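Major capsid protein (Paramecium bursaria Chlorella virus 1, PDB 5TIP) assembles as trimers into the icosahedral, pseudo T=169 capsid shell of a large chlorella virus, about 190 nm across and containing 5040 copies of it. Local coordinates at residues F36-I41 and D206-D211; V71-T76 and F146-I151; L97-Q102 and Q168-K173; N266-Y271 and L409-N414. All blocks are in the same frame, centred on the assembly; numbering follows the deposited sequence.

Interaction 1 of 4, residues F36-I41 and D206-D211; sequences FAIESI and DYIFLD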
loop_
_atom_site.group_PDB
_atom_site.type_symbol
_atom_site.label_atom_id
_atom_site.label_comp_id
_atom_site.label_asym_id
_atom_site.label_seq_id
_atom_site.Cartn_x
_atom_site.Cartn_y
_atom_site.Cartn_z
ATOM N N PHE A 36 20.175 -18.117 11.917
ATOM C CA PHE A 36 20.911 -17.714 10.724
ATOM C C PHE A 36 21.473 -16.314 10.941
ATOM O O PHE A 36 21.230 -15.674 11.968
ATOM C CB PHE A 36 20.024 -17.766 9.476
ATOM C CG PHE A 36 18.950 -16.714 9.450
ATOM C CD1 PHE A 36 17.739 -16.926 10.085
ATOM C CD2 PHE A 36 19.154 -15.510 8.792
ATOM C CE1 PHE A 36 16.752 -15.960 10.062
ATOM C CE2 PHE A 36 18.171 -14.540 8.768
ATOM C CZ PHE A 36 16.969 -14.766 9.403
ATOM N N ALA A 37 22.235 -15.844 9.955
ATOM C CA ALA A 37 22.768 -14.490 9.954
ATOM C C ALA A 37 22.935 -14.035 8.512
ATOM O O ALA A 37 23.201 -14.844 7.619
ATOM C CB ALA A 37 24.103 -14.404 10.700
ATOM N N ILE A 38 22.778 -12.731 8.293
ATOM C CA ILE A 38 22.824 -12.137 6.963
ATOM C C ILE A 38 24.013 -11.191 6.885
ATOM O O ILE A 38 24.346 -10.515 7.866
ATOM C CB ILE A 38 21.515 -11.391 6.627
ATOM C CG1 ILE A 38 20.301 -12.243 6.995
ATOM C CG2 ILE A 38 21.466 -11.027 5.149
ATOM C CD1 ILE A 38 18.988 -11.506 6.864
ATOM N N GLU A 39 24.651 -11.141 5.718
ATOM C CA GLU A 39 25.749 -10.212 5.483
ATOM C C GLU A 39 25.834 -9.876 4.004
ATOM O O GLU A 39 25.862 -10.778 3.161
ATOM C CB GLU A 39 27.086 -10.790 5.952
ATOM C CG GLU A 39 28.249 -9.836 5.735
ATOM C CD GLU A 39 29.586 -10.439 6.105
ATOM O OE1 GLU A 39 29.618 -11.619 6.513
ATOM O OE2 GLU A 39 30.608 -9.733 5.976
ATOM N N SER A 40 25.876 -8.582 3.696
ATOM C CA SER A 40 26.059 -8.112 2.329
ATOM C C SER A 40 27.554 -7.994 2.058
ATOM O O SER A 40 28.262 -7.275 2.771
ATOM C CB SER A 40 25.360 -6.770 2.121
ATOM O OG SER A 40 25.399 -6.381 0.761
ATOM N N ILE A 41 28.034 -8.702 1.037
ATOM C CA ILE A 41 29.459 -8.806 0.750
ATOM C C ILE A 41 29.697 -8.391 -0.695
ATOM O O ILE A 41 28.987 -8.843 -1.600
ATOM C CB ILE A 41 29.988 -10.230 1.008
ATOM C CG1 ILE A 41 29.731 -10.624 2.466
ATOM C CG2 ILE A 41 31.467 -10.322 0.673
ATOM C CD1 ILE A 41 30.177 -12.017 2.823
ATOM N N ASP A 206 23.939 -10.531 -0.805
ATOM C CA ASP A 206 23.567 -10.822 0.575
ATOM C C ASP A 206 23.693 -12.320 0.829
ATOM O O ASP A 206 23.011 -13.122 0.184
ATOM C CB ASP A 206 22.143 -10.348 0.862
ATOM C CG ASP A 206 22.051 -8.843 1.027
ATOM O OD1 ASP A 206 22.411 -8.115 0.080
ATOM O OD2 ASP A 206 21.609 -8.390 2.105
ATOM N N TYR A 207 24.561 -12.689 1.764
ATOM C CA TYR A 207 24.813 -14.083 2.093
ATOM C C TYR A 207 24.076 -14.476 3.366
ATOM O O TYR A 207 23.889 -13.664 4.276
ATOM C CB TYR A 207 26.310 -14.346 2.270
ATOM C CG TYR A 207 27.113 -14.258 0.993
ATOM C CD1 TYR A 207 27.540 -13.031 0.503
ATOM C CD2 TYR A 207 27.447 -15.400 0.278
ATOM C CE1 TYR A 207 28.276 -12.945 -0.664
ATOM C CE2 TYR A 207 28.182 -15.324 -0.891
ATOM C CZ TYR A 207 28.594 -14.094 -1.356
ATOM O OH TYR A 207 29.326 -14.009 -2.519
ATOM N N ILE A 208 23.657 -15.736 3.420
ATOM C CA ILE A 208 23.020 -16.315 4.596
ATOM C C ILE A 208 23.991 -17.304 5.222
ATOM O O ILE A 208 24.472 -18.223 4.548
ATOM C CB ILE A 208 21.688 -17.002 4.245
ATOM C CG1 ILE A 208 20.762 -16.043 3.494
ATOM C CG2 ILE A 208 21.018 -17.526 5.505
ATOM C CD1 ILE A 208 20.301 -14.867 4.322
ATOM N N PHE A 209 24.286 -17.112 6.505
ATOM C CA PHE A 209 25.132 -18.023 7.265
ATOM C C PHE A 209 24.242 -18.896 8.141
ATOM O O PHE A 209 23.493 -18.381 8.976
ATOM C CB PHE A 209 26.147 -17.247 8.106
ATOM C CG PHE A 209 27.092 -16.411 7.290
ATOM C CD1 PHE A 209 26.732 -15.142 6.867
ATOM C CD2 PHE A 209 28.339 -16.897 6.938
ATOM C CE1 PHE A 209 27.596 -14.375 6.112
ATOM C CE2 PHE A 209 29.209 -16.133 6.182
ATOM C CZ PHE A 209 28.836 -14.871 5.770
ATOM N N LEU A 210 24.331 -20.207 7.951
ATOM C CA LEU A 210 23.448 -21.164 8.600
ATOM C C LEU A 210 24.137 -21.856 9.771
ATOM O O LEU A 210 25.365 -21.917 9.860
ATOM C CB LEU A 210 22.960 -22.209 7.594
ATOM C CG LEU A 210 22.128 -21.672 6.427
ATOM C CD1 LEU A 210 21.842 -22.772 5.416
ATOM C CD2 LEU A 210 20.836 -21.052 6.932
ATOM N N ASP A 211 23.313 -22.377 10.678
ATOM C CA ASP A 211 23.785 -23.133 11.826
ATOM C C ASP A 211 24.226 -24.532 11.395
ATOM O O ASP A 211 24.001 -24.961 10.261
ATOM C CB ASP A 211 22.698 -23.209 12.898
ATOM C CG ASP A 211 23.265 -23.242 14.305
ATOM O OD1 ASP A 211 24.365 -23.803 14.490
ATOM O OD2 ASP A 211 22.614 -22.701 15.225
HETATM O O HOH W 1 23.445 -4.938 -0.919
#

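Interaction 2 of 4, residues V71-T76 and F146-I151; sequences VEFVLT and FYVPLI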
loop_
_atom_site.group_PDB
_atom_site.type_symbol
_atom_site.label_atom_id
_atom_site.label_comp_id
_atom_site.label_asym_id
_atom_site.label_seq_id
_atom_site.Cartn_x
_atom_site.Cartn_y
_atom_site.Cartn_z
ATOM N N VAL A 71 23.175 -3.913 -7.486
ATOM C CA VAL A 71 24.218 -3.318 -8.313
ATOM C C VAL A 71 24.253 -1.826 -8.017
ATOM O O VAL A 71 23.252 -1.124 -8.205
ATOM C CB VAL A 71 23.970 -3.576 -9.807
ATOM C CG1 VAL A 71 25.044 -2.898 -10.650
ATOM C CG2 VAL A 71 23.923 -5.071 -10.088
ATOM N N GLU A 72 25.396 -1.340 -7.546
ATOM C CA GLU A 72 25.568 0.072 -7.234
ATOM C C GLU A 72 26.212 0.789 -8.412
ATOM O O GLU A 72 27.216 0.320 -8.959
ATOM C CB GLU A 72 26.417 0.256 -5.974
ATOM C CG GLU A 72 25.764 -0.280 -4.708
ATOM C CD GLU A 72 26.516 0.108 -3.449
ATOM O OE1 GLU A 72 27.500 0.870 -3.553
ATOM O OE2 GLU A 72 26.129 -0.355 -2.354
ATOM N N PHE A 73 25.632 1.923 -8.797
ATOM C CA PHE A 73 26.203 2.802 -9.805
ATOM C C PHE A 73 26.412 4.190 -9.218
ATOM O O PHE A 73 25.679 4.622 -8.323
ATOM C CB PHE A 73 25.314 2.920 -11.051
ATOM C CG PHE A 73 25.287 1.688 -11.907
ATOM C CD1 PHE A 73 26.442 1.226 -12.516
ATOM C CD2 PHE A 73 24.098 1.017 -12.141
ATOM C CE1 PHE A 73 26.416 0.100 -13.318
ATOM C CE2 PHE A 73 24.066 -0.108 -12.943
ATOM C CZ PHE A 73 25.226 -0.568 -13.532
ATOM N N VAL A 74 27.423 4.884 -9.730
ATOM C CA VAL A 74 27.659 6.287 -9.419
ATOM C C VAL A 74 27.672 7.051 -10.735
ATOM O O VAL A 74 28.553 6.833 -11.577
ATOM C CB VAL A 74 28.972 6.491 -8.650
ATOM C CG1 VAL A 74 29.196 7.964 -8.391
ATOM C CG2 VAL A 74 28.949 5.712 -7.345
ATOM N N LEU A 75 26.698 7.940 -10.913
ATOM C CA LEU A 75 26.518 8.670 -12.158
ATOM C C LEU A 75 26.505 10.168 -11.893
ATOM O O LEU A 75 26.135 10.623 -10.807
ATOM C CB LEU A 75 25.217 8.266 -12.862
ATOM C CG LEU A 75 25.019 6.781 -13.164
ATOM C CD1 LEU A 75 23.669 6.543 -13.821
ATOM C CD2 LEU A 75 26.135 6.283 -14.055
ATOM N N THR A 76 26.920 10.928 -12.904
ATOM C CA THR A 76 26.859 12.385 -12.893
ATOM C C THR A 76 25.963 12.826 -14.040
ATOM O O THR A 76 26.221 12.480 -15.197
ATOM C CB THR A 76 28.254 12.999 -13.027
ATOM O OG1 THR A 76 29.053 12.627 -11.897
ATOM C CG2 THR A 76 28.167 14.515 -13.098
ATOM N N PHE A 146 23.498 5.134 -7.114
ATOM C CA PHE A 146 22.268 4.435 -7.440
ATOM C C PHE A 146 22.375 2.972 -7.035
ATOM O O PHE A 146 23.467 2.403 -6.972
ATOM C CB PHE A 146 21.953 4.534 -8.933
ATOM C CG PHE A 146 21.757 5.939 -9.424
ATOM C CD1 PHE A 146 20.532 6.570 -9.279
ATOM C CD2 PHE A 146 22.787 6.625 -10.044
ATOM C CE1 PHE A 146 20.342 7.861 -9.734
ATOM C CE2 PHE A 146 22.601 7.917 -10.501
ATOM C CZ PHE A 146 21.376 8.536 -10.346
ATOM N N TYR A 147 21.221 2.367 -6.769
ATOM C CA TYR A 147 21.136 0.976 -6.335
ATOM C C TYR A 147 20.087 0.278 -7.187
ATOM O O TYR A 147 18.893 0.567 -7.067
ATOM C CB TYR A 147 20.774 0.879 -4.854
ATOM C CG TYR A 147 21.677 1.660 -3.925
ATOM C CD1 TYR A 147 21.416 2.990 -3.627
ATOM C CD2 TYR A 147 22.772 1.058 -3.324
ATOM C CE1 TYR A 147 22.231 3.703 -2.769
ATOM C CE2 TYR A 147 23.591 1.761 -2.463
ATOM C CZ TYR A 147 23.316 3.082 -2.190
ATOM O OH TYR A 147 24.131 3.785 -1.334
ATOM N N VAL A 148 20.526 -0.640 -8.043
ATOM C CA VAL A 148 19.628 -1.390 -8.915
ATOM C C VAL A 148 19.471 -2.789 -8.324
ATOM O O VAL A 148 20.427 -3.580 -8.374
ATOM C CB VAL A 148 20.154 -1.450 -10.354
ATOM C CG1 VAL A 148 19.140 -2.129 -11.257
ATOM C CG2 VAL A 148 20.472 -0.051 -10.859
ATOM N N PRO A 149 18.315 -3.131 -7.752
ATOM C CA PRO A 149 18.134 -4.476 -7.188
ATOM C C PRO A 149 17.727 -5.469 -8.270
ATOM O O PRO A 149 16.843 -5.194 -9.085
ATOM C CB PRO A 149 17.017 -4.278 -6.160
ATOM C CG PRO A 149 16.203 -3.156 -6.729
ATOM C CD PRO A 149 17.159 -2.256 -7.482
ATOM N N LEU A 150 18.378 -6.627 -8.273
ATOM C CA LEU A 150 18.026 -7.677 -9.216
ATOM C C LEU A 150 16.773 -8.401 -8.741
ATOM O O LEU A 150 16.474 -8.451 -7.545
ATOM C CB LEU A 150 19.179 -8.668 -9.380
ATOM C CG LEU A 150 20.493 -8.106 -9.928
ATOM C CD1 LEU A 150 21.483 -9.227 -10.210
ATOM C CD2 LEU A 150 20.254 -7.267 -11.176
ATOM N N ILE A 151 16.031 -8.958 -9.695
ATOM C CA ILE A 151 14.740 -9.561 -9.384
ATOM C C ILE A 151 14.672 -10.984 -9.924
ATOM O O ILE A 151 13.648 -11.400 -10.479
ATOM C CB ILE A 151 13.582 -8.706 -9.929
ATOM C CG1 ILE A 151 13.834 -8.320 -11.389
ATOM C CG2 ILE A 151 13.392 -7.465 -9.070
ATOM C CD1 ILE A 151 12.796 -7.383 -11.968
HETATM O O HOH W 2 26.802 1.822 -0.589
#

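Interaction 3 of 4, residues L97-Q102 and Q168-K173; sequences LEIGGQ and QYHEVK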
loop_
_atom_site.group_PDB
_atom_site.type_symbol
_atom_site.label_atom_id
_atom_site.label_comp_id
_atom_site.label_asym_id
_atom_site.label_seq_id
_atom_site.Cartn_x
_atom_site.Cartn_y
_atom_site.Cartn_z
ATOM N N LEU A 97 21.837 -14.725 -15.376
ATOM C CA LEU A 97 22.180 -15.598 -14.261
ATOM C C LEU A 97 22.614 -16.956 -14.799
ATOM O O LEU A 97 21.912 -17.558 -15.616
ATOM C CB LEU A 97 20.995 -15.759 -13.308
ATOM C CG LEU A 97 21.205 -16.769 -12.178
ATOM C CD1 LEU A 97 22.265 -16.269 -11.209
ATOM C CD2 LEU A 97 19.899 -17.055 -11.457
ATOM N N GLU A 98 23.769 -17.435 -14.337
ATOM C CA GLU A 98 24.365 -18.670 -14.833
ATOM C C GLU A 98 24.812 -19.542 -13.670
ATOM O O GLU A 98 25.486 -19.061 -12.755
ATOM C CB GLU A 98 25.558 -18.361 -15.745
ATOM C CG GLU A 98 26.268 -19.586 -16.287
ATOM C CD GLU A 98 27.523 -19.232 -17.062
ATOM O OE1 GLU A 98 27.402 -18.739 -18.203
ATOM O OE2 GLU A 98 28.631 -19.439 -16.522
ATOM N N ILE A 99 24.441 -20.821 -13.712
ATOM C CA ILE A 99 24.865 -21.813 -12.726
ATOM C C ILE A 99 25.542 -22.957 -13.465
ATOM O O ILE A 99 24.907 -23.634 -14.286
ATOM C CB ILE A 99 23.692 -22.334 -11.881
ATOM C CG1 ILE A 99 23.060 -21.205 -11.066
ATOM C CG2 ILE A 99 24.154 -23.464 -10.971
ATOM C CD1 ILE A 99 21.868 -21.648 -10.241
ATOM N N GLY A 100 26.819 -23.179 -13.170
ATOM C CA GLY A 100 27.550 -24.272 -13.793
ATOM C C GLY A 100 27.633 -24.159 -15.298
ATOM O O GLY A 100 27.584 -25.177 -16.000
ATOM N N GLY A 101 27.749 -22.939 -15.814
ATOM C CA GLY A 101 27.793 -22.731 -17.242
ATOM C C GLY A 101 26.445 -22.714 -17.925
ATOM O O GLY A 101 26.386 -22.470 -19.137
ATOM N N GLN A 102 25.360 -22.952 -17.193
ATOM C CA GLN A 102 24.024 -23.028 -17.764
ATOM C C GLN A 102 23.241 -21.782 -17.376
ATOM O O GLN A 102 23.192 -21.420 -16.196
ATOM C CB GLN A 102 23.298 -24.280 -17.269
ATOM C CG GLN A 102 24.113 -25.553 -17.418
ATOM C CD GLN A 102 24.528 -25.818 -18.847
ATOM O OE1 GLN A 102 23.733 -25.675 -19.774
ATOM N NE2 GLN A 102 25.788 -26.199 -19.037
ATOM N N GLN A 168 28.974 -27.055 -4.765
ATOM C CA GLN A 168 30.428 -26.965 -4.654
ATOM C C GLN A 168 31.145 -27.214 -5.975
ATOM O O GLN A 168 32.317 -26.844 -6.104
ATOM C CB GLN A 168 30.958 -27.941 -3.600
ATOM C CG GLN A 168 30.804 -29.412 -3.947
ATOM C CD GLN A 168 31.582 -30.307 -2.998
ATOM O OE1 GLN A 168 32.557 -29.875 -2.381
ATOM N NE2 GLN A 168 31.152 -31.556 -2.871
ATOM N N TYR A 169 30.484 -27.831 -6.956
ATOM C CA TYR A 169 31.098 -28.099 -8.249
ATOM C C TYR A 169 30.545 -27.236 -9.372
ATOM O O TYR A 169 30.941 -27.419 -10.527
ATOM C CB TYR A 169 30.953 -29.580 -8.622
ATOM C CG TYR A 169 31.501 -30.529 -7.583
ATOM C CD1 TYR A 169 32.840 -30.487 -7.222
ATOM C CD2 TYR A 169 30.689 -31.481 -6.983
ATOM C CE1 TYR A 169 33.351 -31.354 -6.278
ATOM C CE2 TYR A 169 31.193 -32.353 -6.040
ATOM C CZ TYR A 169 32.525 -32.285 -5.692
ATOM O OH TYR A 169 33.032 -33.152 -4.752
ATOM N N HIS A 170 29.643 -26.306 -9.074
ATOM C CA HIS A 170 29.083 -25.417 -10.079
ATOM C C HIS A 170 29.312 -23.972 -9.672
ATOM O O HIS A 170 29.109 -23.600 -8.511
ATOM C CB HIS A 170 27.586 -25.669 -10.289
ATOM C CG HIS A 170 27.291 -26.697 -11.337
ATOM N ND1 HIS A 170 26.012 -26.970 -11.772
ATOM C CD2 HIS A 170 28.111 -27.511 -12.042
ATOM C CE1 HIS A 170 26.057 -27.910 -12.699
ATOM N NE2 HIS A 170 27.319 -28.257 -12.879
ATOM N N GLU A 171 29.733 -23.161 -10.638
ATOM C CA GLU A 171 29.990 -21.749 -10.414
ATOM C C GLU A 171 28.740 -20.937 -10.726
ATOM O O GLU A 171 28.062 -21.179 -11.730
ATOM C CB GLU A 171 31.154 -21.275 -11.285
ATOM C CG GLU A 171 32.504 -21.874 -10.907
ATOM C CD GLU A 171 33.591 -21.558 -11.921
ATOM O OE1 GLU A 171 33.277 -20.936 -12.958
ATOM O OE2 GLU A 171 34.760 -21.930 -11.681
ATOM N N VAL A 172 28.437 -19.976 -9.860
ATOM C CA VAL A 172 27.328 -19.053 -10.067
ATOM C C VAL A 172 27.904 -17.738 -10.569
ATOM O O VAL A 172 28.748 -17.126 -9.903
ATOM C CB VAL A 172 26.511 -18.850 -8.782
ATOM C CG1 VAL A 172 25.371 -17.878 -9.032
ATOM C CG2 VAL A 172 25.975 -20.180 -8.285
ATOM N N LYS A 173 27.456 -17.300 -11.743
ATOM C CA LYS A 173 27.998 -16.107 -12.373
ATOM C C LYS A 173 26.875 -15.191 -12.837
ATOM O O LYS A 173 25.773 -15.641 -13.159
ATOM C CB LYS A 173 28.905 -16.466 -13.559
ATOM C CG LYS A 173 30.156 -17.233 -13.161
ATOM C CD LYS A 173 31.109 -17.385 -14.333
ATOM C CE LYS A 173 31.643 -16.035 -14.776
ATOM N NZ LYS A 173 32.524 -16.150 -15.970
HETATM O O HOH W 3 28.934 -20.767 -14.383
#

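Interaction 4 of 4, residues N266-Y271 and L409-N414; sequences NNPTNY and LLTALN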
loop_
_atom_site.group_PDB
_atom_site.type_symbol
_atom_site.label_atom_id
_atom_site.label_comp_id
_atom_site.label_asym_id
_atom_site.label_seq_id
_atom_site.Cartn_x
_atom_site.Cartn_y
_atom_site.Cartn_z
ATOM N N ASN A 266 6.804 0.318 -27.632
ATOM C CA ASN A 266 7.832 1.277 -27.258
ATOM C C ASN A 266 8.423 1.949 -28.489
ATOM O O ASN A 266 8.645 1.302 -29.516
ATOM C CB ASN A 266 8.947 0.587 -26.463
ATOM C CG ASN A 266 10.231 1.390 -26.443
ATOM O OD1 ASN A 266 11.215 1.016 -27.081
ATOM N ND2 ASN A 266 10.229 2.499 -25.713
ATOM N N ASN A 267 8.673 3.253 -28.376
ATOM C CA ASN A 267 9.455 3.973 -29.372
ATOM C C ASN A 267 10.925 3.766 -29.031
ATOM O O ASN A 267 11.415 4.326 -28.042
ATOM C CB ASN A 267 9.097 5.460 -29.390
ATOM C CG ASN A 267 9.924 6.251 -30.389
ATOM O OD1 ASN A 267 10.544 5.686 -31.290
ATOM N ND2 ASN A 267 9.935 7.569 -30.231
ATOM N N PRO A 268 11.660 2.978 -29.821
ATOM C CA PRO A 268 13.032 2.610 -29.431
ATOM C C PRO A 268 13.967 3.794 -29.254
ATOM O O PRO A 268 15.039 3.626 -28.656
ATOM C CB PRO A 268 13.496 1.704 -30.580
ATOM C CG PRO A 268 12.617 2.073 -31.735
ATOM C CD PRO A 268 11.293 2.442 -31.142
ATOM N N THR A 269 13.597 4.978 -29.744
ATOM C CA THR A 269 14.459 6.145 -29.593
ATOM C C THR A 269 14.544 6.593 -28.137
ATOM O O THR A 269 15.612 7.010 -27.673
ATOM C CB THR A 269 13.955 7.286 -30.478
ATOM O OG1 THR A 269 13.872 6.834 -31.836
ATOM C CG2 THR A 269 14.898 8.478 -30.407
ATOM N N ASN A 270 13.440 6.500 -27.397
ATOM C CA ASN A 270 13.358 7.023 -26.039
ATOM C C ASN A 270 13.068 5.892 -25.064
ATOM O O ASN A 270 12.142 5.103 -25.276
ATOM C CB ASN A 270 12.280 8.101 -25.930
ATOM C CG ASN A 270 12.531 9.266 -26.863
ATOM O OD1 ASN A 270 13.614 9.852 -26.864
ATOM N ND2 ASN A 270 11.535 9.601 -27.673
ATOM N N TYR A 271 13.858 5.827 -23.995
ATOM C CA TYR A 271 13.729 4.754 -23.020
ATOM C C TYR A 271 12.429 4.892 -22.242
ATOM O O TYR A 271 12.085 5.981 -21.772
ATOM C CB TYR A 271 14.918 4.764 -22.063
ATOM C CG TYR A 271 14.877 3.667 -21.023
ATOM C CD1 TYR A 271 15.165 2.352 -21.363
ATOM C CD2 TYR A 271 14.556 3.947 -19.701
ATOM C CE1 TYR A 271 15.132 1.345 -20.417
ATOM C CE2 TYR A 271 14.521 2.945 -18.748
ATOM C CZ TYR A 271 14.811 1.647 -19.113
ATOM O OH TYR A 271 14.777 0.645 -18.171
ATOM N N LEU A 409 5.461 6.115 -33.994
ATOM C CA LEU A 409 6.834 5.814 -33.613
ATOM C C LEU A 409 6.933 4.642 -32.647
ATOM O O LEU A 409 8.043 4.157 -32.398
ATOM C CB LEU A 409 7.488 7.047 -32.988
ATOM C CG LEU A 409 7.624 8.293 -33.864
ATOM C CD1 LEU A 409 8.416 9.369 -33.142
ATOM C CD2 LEU A 409 8.285 7.942 -35.186
ATOM N N LEU A 410 5.807 4.173 -32.104
ATOM C CA LEU A 410 5.791 3.028 -31.195
ATOM C C LEU A 410 5.831 1.742 -32.023
ATOM O O LEU A 410 4.836 1.037 -32.201
ATOM C CB LEU A 410 4.560 3.079 -30.301
ATOM C CG LEU A 410 4.353 4.353 -29.478
ATOM C CD1 LEU A 410 3.028 4.298 -28.734
ATOM C CD2 LEU A 410 5.505 4.570 -28.510
ATOM N N THR A 411 7.025 1.436 -32.531
ATOM C CA THR A 411 7.202 0.341 -33.476
ATOM C C THR A 411 7.851 -0.893 -32.864
ATOM O O THR A 411 7.925 -1.928 -33.534
ATOM C CB THR A 411 8.041 0.804 -34.670
ATOM O OG1 THR A 411 9.278 1.353 -34.197
ATOM C CG2 THR A 411 7.295 1.865 -35.463
ATOM N N ALA A 412 8.321 -0.813 -31.622
ATOM C CA ALA A 412 8.948 -1.944 -30.945
ATOM C C ALA A 412 7.927 -2.569 -30.001
ATOM O O ALA A 412 7.551 -1.963 -28.992
ATOM C CB ALA A 412 10.201 -1.502 -30.193
ATOM N N LEU A 413 7.480 -3.778 -30.333
ATOM C CA LEU A 413 6.540 -4.529 -29.508
ATOM C C LEU A 413 7.328 -5.554 -28.698
ATOM O O LEU A 413 7.879 -6.507 -29.259
ATOM C CB LEU A 413 5.474 -5.205 -30.369
ATOM C CG LEU A 413 4.592 -6.249 -29.679
ATOM C CD1 LEU A 413 3.830 -5.630 -28.517
ATOM C CD2 LEU A 413 3.628 -6.887 -30.670
ATOM N N ASN A 414 7.382 -5.355 -27.386
ATOM C CA ASN A 414 8.074 -6.260 -26.477
ATOM C C ASN A 414 7.040 -7.097 -25.736
ATOM O O ASN A 414 6.202 -6.550 -25.014
ATOM C CB ASN A 414 8.938 -5.482 -25.486
ATOM C CG ASN A 414 9.927 -4.562 -26.168
ATOM O OD1 ASN A 414 10.962 -5.003 -26.665
ATOM N ND2 ASN A 414 9.615 -3.272 -26.190
#

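Interaction 1 of 4, residues F36-I41 and D206-D211
Glu39 and Phe209 cross obliquely on the face of the antiparallel strand pair that also carries Ala37 and Tyr207. Starting at Glu39, CB lies 3.6 Å from Phe209 CE1. With CG anti to the backbone N (chi1 -179°) and the chain extended beyond it, the carboxylate is carried out along the ring, where OE1 comes within 3.4 Å of Phe209 CZ, the carboxylate and ring planes 30° apart. OE1 is held from elsewhere, by the backbone N of Gly3 of the second subunit. Beyond it, Ile41 sets CB 3.6 Å from Tyr207 CE1, its side chain at about a right angle to that of the tyrosine. On the other face Ile38 CG1 meets Ile208 CD1 at 3.7 Å, the two isoleucines side by side, while one water joins Ser40 OG to Asp206 OD1, the latter weakly. Along the backbone, Ala37 pairs with Phe209 and Glu39 with Tyr207 through two bonds each; Tyr207 N to Glu39 O, 2.7 Å, is nearly straight. Strand 200-210 is flanked by strand 36-42 and strand 65-76, and both other subunits of the trimer reach the pair: Phe26 of the second meets the Phe36 ring edge-to-face, and Arg324 of the third bonds Ile38 O.

Interaction 2 of 4, residues V71-T76 and F146-I151
Leu75 meets the ring of Phe146 at its edge, CB 3.5 Å from CE2, the two side chains at about a right angle. Phe146 CG stands anti to its own carbonyl carbon (chi1 -61°), which brings the CD2 and CE2 side of the ring to Leu75. On the same face Phe73 CD2 touches Val148 CG2 at 4.0 Å, the methyl near the ring plane. On the opposite face Glu72 runs alongside Tyr147, both pointing the same way, with CG 3.6 Å from Tyr147 CD2 and OE2 3.3 Å from CE2 at the ring edge. Carboxylate and ring are turned 78° apart, and a water donates to Glu72 OE2 at 2.9 Å while bonding Tyr147 OH weakly.

The backbone fixes this register. Val71 and Val148 exchange two almost straight hydrogen bonds, Val148 N to Val71 O being 2.8 Å, and Phe73 and Phe146 form the next hydrogen-bonded pair. Further out, Arg145 forms a salt bridge with Glu72 OE1 and Arg328 of the third subunit one with OE2, so two arginines probably stabilise the buried carboxylate as an anion; Ser331 of that subunit bonds Tyr147 OH. Trp134 meets Phe146 edge-to-face. In this hexon-like double jelly-roll protein, the face of Phe73, Phe146 and Val148 packs on helix 87-91 and strand 92-99, while Glu72 and Tyr147 reach the third subunit.

Interaction 3 of 4, residues L97-Q102 and Q168-K173
His170 lays one face of its imidazole over Gly100, whose bare CA stands 3.6 Å from the ring centroid and 18° off the ring normal, a CH-pi contact.

Three backbone hydrogen bonds join the segments. Glu98 and Lys173 form an antiparallel hydrogen-bonded pair, Lys173 N to Glu98 O at 2.8 Å, and Gly100 N reaches Glu171 O at 2.8 Å.

The apolar contacts come from Val172, which divides its methyls: CG1 lies 4.1 Å from Leu97 CD1, and CG2 faces Ile99 CG1, the side chains of Val172 and Ile99 pointing the same way. Ile99 CG2 also approaches the imidazole, crossing His170 at about a right angle.

Polar side chains occupy the other face. Glu98 and Lys173 lie side by side, but OE2 and NZ remain 5.1 Å apart, and Tyr175 OH bonds both. A water donates to Glu98 OE2 and to Glu171 O, the latter at 2.8 Å, and accepts from Gly101 N at 2.9 Å, tying the turn to segment 168-173.

Ile99 to Gln102 make a type I' turn: Ile99 N donates to Gln102 O and Gln102 N to Ile99 O, closing a two-residue (Gly100-Gly101) hairpin. This tight beta-hairpin links strands 92-99 and 102-108, with strand 172-178 added alongside strand 92-99 in a four-stranded antiparallel sheet.

Interaction 4 of 4, residues N266-Y271 and L409-N414
A type I beta turn, Asn267 to Asn270, leads the chain out of strand 257-266 where strand 412-426 begins, in the second of the two hexon-type sequence regions. Asn266 is the last residue of the first strand to pair, and does so with Ala412 as an antiparallel hydrogen-bonded pair: Asn266 N reaches Ala412 O at 2.8 Å, close to straight, and Ala412 N returns to Asn266 O at 3.0 Å. Ala412 CB also sits 3.3 Å from Asn266 O.

Leu410, centre of an inverse gamma turn, reaches across with CD2, which lies 3.4 Å from Asn267 N and packs on Asn267 CB. Asn267 itself lies alongside Leu409, both side chains pointing the same way. Its CG, anti to the backbone N (chi1 178°), stands 3.7 Å from Leu409 CB. Its OD1 and Leu409 O, two acceptors, come within 3.1 Å; OD1 takes a weak bond from Thr269 N within the turn, Leu409 O a CH contact from Asn267 CA, and ND2 is bonded to Gln273 OE1. Pro268 CD packs against Ala412 CB at 4.2 Å and lies near Thr411 OG1.

Gln273 O and Asn270 O both receive the amide of Asn266. The second bond, ND2 to Asn270 O at 3.3 Å, keeps the oxygen almost in the amide plane, 7° out of it, and meets the carbonyl at a C=O...N angle of 167°.

In the fold
Interactions 1 and 2 are buried and share one sheet, strand 65-76 of the second lying next to strand 200-210 of the first. Both meet the third subunit, interaction 1 the second as well, and Glu39, Glu72 and Tyr147 bond to neighbouring subunits. Interactions 3 and 4 are only partly buried and touch no other protein chain. The chemistry differs too: five bridged pairs in interaction 1 and three in interaction 2, with aromatic and aliphatic packing; a turn with water and a CH-pi contact in interaction 3; asparagine amides with two turns in interaction 4. Interaction 4 belongs to the later sequence region, its centre about 41 Å from that of interaction 1.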